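Local coordinates for amine oxidase domain-containing protein (Pyrococcus furiosus, PDB 3NRN), which binds adenosine monophosphate and is probably a flavin-containing oxidoreductase of the amine oxidase family, its substrate unknown, at residues A[27-32]-A[208-213]; A[37-42]-A[51-56]. All coordinates share one frame; numbering follows the deposited sequence.

Contact 1: residues A[27-32]-A[208-213]. With AMP (adenosine monophosphate), chain B.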
# COMPACT_ATOMS: atom_id res chain seq x y z
N ILE A 27 -18.20 8.75 -12.69
CA ILE A 27 -18.12 10.06 -12.06
C ILE A 27 -17.38 9.91 -10.73
O ILE A 27 -17.88 9.27 -9.79
CB ILE A 27 -19.52 10.67 -11.80
CG1 ILE A 27 -20.25 10.90 -13.13
CG2 ILE A 27 -19.37 11.99 -11.05
CD1 ILE A 27 -21.63 11.51 -12.98
N VAL A 28 -16.19 10.48 -10.65
CA VAL A 28 -15.41 10.43 -9.43
C VAL A 28 -15.67 11.70 -8.62
O VAL A 28 -15.63 12.81 -9.16
CB VAL A 28 -13.90 10.32 -9.74
CG1 VAL A 28 -13.10 10.16 -8.45
CG2 VAL A 28 -13.66 9.14 -10.68
N LEU A 29 -15.97 11.53 -7.34
CA LEU A 29 -16.24 12.66 -6.46
C LEU A 29 -15.11 12.73 -5.43
O LEU A 29 -14.91 11.80 -4.65
CB LEU A 29 -17.60 12.48 -5.77
CG LEU A 29 -18.79 12.39 -6.73
CD1 LEU A 29 -20.09 12.20 -5.95
CD2 LEU A 29 -18.87 13.68 -7.57
N GLU A 30 -14.38 13.83 -5.44
CA GLU A 30 -13.26 14.03 -4.54
C GLU A 30 -13.51 15.21 -3.61
O GLU A 30 -13.82 16.31 -4.06
CB GLU A 30 -11.99 14.26 -5.37
CG GLU A 30 -10.76 14.71 -4.59
CD GLU A 30 -10.44 13.82 -3.40
OE1 GLU A 30 -10.57 12.58 -3.51
OE2 GLU A 30 -10.05 14.37 -2.35
N LYS A 31 -13.36 14.97 -2.31
CA LYS A 31 -13.58 15.99 -1.30
C LYS A 31 -12.58 17.14 -1.34
O LYS A 31 -12.97 18.30 -1.26
CB LYS A 31 -13.56 15.33 0.08
CG LYS A 31 -13.69 16.27 1.25
CD LYS A 31 -13.51 15.48 2.55
CE LYS A 31 -13.54 16.37 3.77
NZ LYS A 31 -13.42 15.58 5.02
N SER A 32 -11.29 16.82 -1.45
CA SER A 32 -10.26 17.84 -1.49
C SER A 32 -10.17 18.49 -2.87
O SER A 32 -10.97 18.19 -3.77
CB SER A 32 -8.90 17.25 -1.10
OG SER A 32 -8.33 16.54 -2.18
N THR A 208 -13.59 17.69 -8.16
CA THR A 208 -12.94 17.99 -6.89
C THR A 208 -13.81 18.93 -6.05
O THR A 208 -14.73 19.57 -6.56
CB THR A 208 -11.57 18.65 -7.10
OG1 THR A 208 -11.70 19.76 -7.99
CG2 THR A 208 -10.57 17.64 -7.67
N ARG A 209 -13.51 19.00 -4.76
CA ARG A 209 -14.27 19.82 -3.83
C ARG A 209 -15.72 19.35 -3.76
O ARG A 209 -16.63 20.15 -3.60
CB ARG A 209 -14.21 21.30 -4.23
CG ARG A 209 -12.82 21.92 -4.07
CD ARG A 209 -12.89 23.45 -4.11
NE ARG A 209 -11.59 24.07 -3.87
CZ ARG A 209 -10.60 24.12 -4.76
NH1 ARG A 209 -10.76 23.58 -5.96
NH2 ARG A 209 -9.44 24.69 -4.44
N LYS A 210 -15.91 18.04 -3.90
CA LYS A 210 -17.24 17.45 -3.81
C LYS A 210 -17.19 16.46 -2.66
O LYS A 210 -16.68 15.35 -2.80
CB LYS A 210 -17.60 16.71 -5.10
CG LYS A 210 -17.77 17.62 -6.30
CD LYS A 210 -18.90 18.61 -6.09
CE LYS A 210 -18.88 19.69 -7.15
NZ LYS A 210 -19.82 20.79 -6.83
N GLU A 211 -17.70 16.88 -1.51
CA GLU A 211 -17.70 16.03 -0.33
C GLU A 211 -18.99 15.25 -0.24
O GLU A 211 -20.06 15.84 -0.09
CB GLU A 211 -17.55 16.87 0.93
CG GLU A 211 -17.45 16.05 2.20
CD GLU A 211 -17.58 16.90 3.44
OE1 GLU A 211 -17.14 18.06 3.41
OE2 GLU A 211 -18.11 16.39 4.46
N VAL A 212 -18.91 13.93 -0.35
CA VAL A 212 -20.10 13.11 -0.26
C VAL A 212 -20.55 13.04 1.19
O VAL A 212 -19.74 12.84 2.10
CB VAL A 212 -19.84 11.68 -0.78
CG1 VAL A 212 -21.10 10.82 -0.62
CG2 VAL A 212 -19.43 11.74 -2.24
N VAL A 213 -21.85 13.22 1.43
CA VAL A 213 -22.37 13.17 2.79
C VAL A 213 -23.40 12.06 2.95
O VAL A 213 -23.83 11.75 4.06
CB VAL A 213 -23.02 14.51 3.20
CG1 VAL A 213 -21.99 15.63 3.08
CG2 VAL A 213 -24.23 14.81 2.35
P AMP B . -6.93 7.31 0.03
O1P AMP B . -7.72 6.13 -0.49
O2P AMP B . -7.08 7.38 1.55
O3P AMP B . -5.57 7.44 -0.53
O5' AMP B . -7.87 8.49 -0.52
C5' AMP B . -9.28 8.41 -0.34
C4' AMP B . -9.78 9.71 -0.94
O4' AMP B . -11.11 10.02 -0.52
C3' AMP B . -8.93 10.93 -0.59
O3' AMP B . -8.58 11.49 -1.87
C2' AMP B . -9.90 11.81 0.21
O2' AMP B . -9.72 13.24 0.08
C1' AMP B . -11.23 11.40 -0.41
N9 AMP B . -12.40 11.51 0.48
C8 AMP B . -12.48 11.21 1.80
N7 AMP B . -13.76 11.37 2.23
C5 AMP B . -14.50 11.70 1.17
C6 AMP B . -15.93 12.01 0.97
N6 AMP B . -16.76 11.96 2.04
N1 AMP B . -16.31 12.32 -0.29
C2 AMP B . -15.42 12.31 -1.35
N3 AMP B . -14.09 12.09 -1.23
C4 AMP B . -13.61 11.79 0.00
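Lys31 and Glu211 lie side by side and point the same way, both chains extended, with CG of Lys31 3.9 Å from CG of Glu211. Their charged ends do not meet, so this is an alignment of methylenes more than an ion pair; the carboxylate of Glu211 has a long, weak partner in Arg225. Deeper in, Leu29 crosses Val212 at about a right angle, its CD1 3.8 Å from CG2 of Val212, while CD2 of Leu29 rests near CB of Lys210, whose ammonium leads off to salt bridges with Asp226 and Glu228. Two backbone bonds lace the segments: Lys210 N gives one to Glu30 O (2.7 Å), and Arg209 N another to Ser32 O (2.8 Å).

The Glu30 chain, bent at chi2 (52°), turns from residues 208-213 to the ribose of AMP. OE1 of Glu30 accepts from O3' of AMP at 2.8 Å, and OE2 of Glu30 from O2' of AMP at 2.7 Å. Ser32 N and Ser32 OG also bind OE2, from opposite faces of the carboxylate, and Ala8 N holds OE1, which together fix the rotation of the group. At the adenine, Val212 N donates to N1 of AMP (3.1 Å) and Val212 O accepts from N6.

A carboxylate at the C-terminal end of the second strand that takes both ribose hydroxyls is a hallmark of Rossmann-type dinucleotide-binding folds. Here it is joined to a backbone clamp reading the adenine edge, consistent with AMP occupying the adenosine end of a flavin site.

Contact 2: residues A[37-42]-A[51-56]. With AMP (adenosine monophosphate), chain B.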
# COMPACT_ATOMS: atom_id res chain seq x y z
N GLY A 37 -5.05 11.11 -3.20
CA GLY A 37 -5.06 10.69 -1.82
C GLY A 37 -3.68 10.47 -1.23
O GLY A 37 -2.82 11.35 -1.27
N ARG A 38 -3.45 9.27 -0.70
CA ARG A 38 -2.17 8.95 -0.10
C ARG A 38 -1.20 8.27 -1.06
O ARG A 38 -0.26 7.59 -0.63
CB ARG A 38 -2.39 8.08 1.14
CG ARG A 38 -3.26 8.77 2.20
CD ARG A 38 -3.05 8.16 3.57
NE ARG A 38 -3.21 6.71 3.56
CZ ARG A 38 -4.37 6.10 3.39
NH1 ARG A 38 -5.47 6.80 3.22
NH2 ARG A 38 -4.43 4.77 3.37
N PHE A 39 -1.42 8.45 -2.35
CA PHE A 39 -0.55 7.87 -3.35
C PHE A 39 -0.20 8.89 -4.44
O PHE A 39 -0.42 8.64 -5.62
CB PHE A 39 -1.21 6.64 -3.99
CG PHE A 39 -0.27 5.79 -4.79
CD1 PHE A 39 0.67 4.98 -4.15
CD2 PHE A 39 -0.31 5.79 -6.18
CE1 PHE A 39 1.54 4.18 -4.88
CE2 PHE A 39 0.56 4.99 -6.92
CZ PHE A 39 1.48 4.19 -6.27
N THR A 40 0.31 10.04 -4.03
CA THR A 40 0.70 11.07 -4.99
C THR A 40 1.93 11.83 -4.47
O THR A 40 2.51 11.45 -3.44
CB THR A 40 -0.47 12.05 -5.27
OG1 THR A 40 -0.14 12.86 -6.40
CG2 THR A 40 -0.74 12.95 -4.08
N ASN A 41 2.35 12.88 -5.17
CA ASN A 41 3.54 13.62 -4.75
C ASN A 41 3.33 14.80 -3.82
O ASN A 41 2.28 15.45 -3.82
CB ASN A 41 4.32 14.08 -5.98
CG ASN A 41 4.96 12.92 -6.72
OD1 ASN A 41 4.62 11.76 -6.49
ND2 ASN A 41 5.87 13.23 -7.63
N LEU A 42 4.36 15.08 -3.03
CA LEU A 42 4.34 16.18 -2.08
C LEU A 42 5.60 17.02 -2.26
O LEU A 42 6.64 16.73 -1.66
CB LEU A 42 4.28 15.65 -0.65
CG LEU A 42 4.34 16.71 0.47
CD1 LEU A 42 3.07 17.55 0.48
CD2 LEU A 42 4.52 16.01 1.80
N THR A 51 2.69 11.41 -0.31
CA THR A 51 1.63 11.47 0.68
C THR A 51 1.35 10.08 1.26
O THR A 51 0.37 9.88 1.96
CB THR A 51 0.33 12.05 0.07
OG1 THR A 51 -0.10 11.24 -1.03
CG2 THR A 51 0.57 13.47 -0.43
N GLY A 52 2.24 9.13 0.96
CA GLY A 52 2.05 7.77 1.46
C GLY A 52 3.13 6.79 1.02
O GLY A 52 4.23 6.78 1.57
N ALA A 53 2.82 5.97 0.02
CA ALA A 53 3.77 5.00 -0.49
C ALA A 53 5.09 5.69 -0.82
O ALA A 53 5.12 6.84 -1.25
CB ALA A 53 3.21 4.31 -1.73
N LEU A 54 6.19 4.97 -0.64
CA LEU A 54 7.51 5.54 -0.90
C LEU A 54 7.93 5.51 -2.37
O LEU A 54 9.06 5.11 -2.69
CB LEU A 54 8.56 4.81 -0.04
CG LEU A 54 8.28 4.68 1.46
CD1 LEU A 54 9.48 4.04 2.13
CD2 LEU A 54 8.00 6.04 2.08
N HIS A 55 7.03 5.93 -3.26
CA HIS A 55 7.31 5.96 -4.70
C HIS A 55 7.76 4.59 -5.15
O HIS A 55 8.56 4.45 -6.08
CB HIS A 55 8.41 6.99 -4.98
CG HIS A 55 8.01 8.40 -4.67
ND1 HIS A 55 8.89 9.33 -4.17
CD2 HIS A 55 6.81 9.02 -4.78
CE1 HIS A 55 8.25 10.47 -3.98
NE2 HIS A 55 6.99 10.31 -4.35
N MSE A 56 7.21 3.57 -4.50
CA MSE A 56 7.58 2.19 -4.75
C MSE A 56 6.35 1.27 -4.70
O MSE A 56 5.37 1.56 -4.02
CB MSE A 56 8.60 1.78 -3.67
CG MSE A 56 9.16 0.36 -3.73
SE MSE A 56 10.42 0.09 -2.40
CE MSE A 56 9.46 0.46 -0.98
P AMP B . -6.93 7.31 0.03
O1P AMP B . -7.72 6.13 -0.49
O2P AMP B . -7.08 7.38 1.55
O3P AMP B . -5.57 7.44 -0.53
O5' AMP B . -7.87 8.49 -0.52
C5' AMP B . -9.28 8.41 -0.34
C4' AMP B . -9.78 9.71 -0.94
O4' AMP B . -11.11 10.02 -0.52
C3' AMP B . -8.93 10.93 -0.59
O3' AMP B . -8.58 11.49 -1.87
C2' AMP B . -9.90 11.81 0.21
O2' AMP B . -9.72 13.24 0.08
C1' AMP B . -11.23 11.40 -0.41
N9 AMP B . -12.40 11.51 0.48
C8 AMP B . -12.48 11.21 1.80
N7 AMP B . -13.76 11.37 2.23
C5 AMP B . -14.50 11.70 1.17
C6 AMP B . -15.93 12.01 0.97
N6 AMP B . -16.76 11.96 2.04
N1 AMP B . -16.31 12.32 -0.29
C2 AMP B . -15.42 12.31 -1.35
N3 AMP B . -14.09 12.09 -1.23
C4 AMP B . -13.61 11.79 0.00
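Thr51 packs tightly against residues 37-40. OG1 of Thr51 donates to Gly37 O at 2.7 Å, in the carbonyl plane and on a lone pair, and accepts a longer bond from Thr40 N at 3.3 Å. A first torsion of 59° sets this OG1 between the backbone N and the carbonyl carbon. Thr51 N binds Thr40 O (3.1 Å), and CG2 of Thr40 meets CG2 of Thr51 obliquely. Gly52 lies against Arg38 O, its CA only 3.1 Å away in a CH...O contact. The methyl of Ala53 meets the edge of the Phe39 ring near its plane, 3.6 Å from CE1; helices 188-200 and 388-402 also touch the Phe39 side chain. The side chains of Asn41 and His55 cross at about a right angle, amide and ring planes 60° apart, with OD1 of Asn41 3.5 Å from NE2 of His55 and not bonded to it; Lys189 N holds that OD1.

The exposed side belongs to Arg38. Only its aliphatic root, CB of Arg38, 3.4 Å from Thr51 O, leans on residues 51-56; the chain then bends at chi3 to the phosphate of AMP, and NH2 pairs with Asp379. Arg38 N donates almost straight to O3P of AMP (2.8 Å, 172°).

Thr51 OG1 thus holds the carbonyl of the very peptide whose N-H (Arg38) binds O3P, a second-shell tie to the phosphate; the guanidinium, its exact placement doubtful, would probably help offset the charge.

How the contacts relate
The centres of contacts 1 and 2 lie about 20 Å apart and their nearest atoms about 6 Å, without touching; AMP spans the interval. Contact 1 joins the end of strand 25-29, in the five-stranded parallel sheet, to the link between strand 205-207 of that sheet and strand 212-216 of a small antiparallel one. Contact 2 closes the base of the hairpin 41-44/47-50, which follows strand 25-29 in the chain. Along the chain, 37-42 and 51-56 both come after 27-32 and before 208-213. One nucleotide is held from two directions, adenine and ribose at contact 1, phosphate at contact 2, an arrangement that probably places the site of a flavin's AMP half.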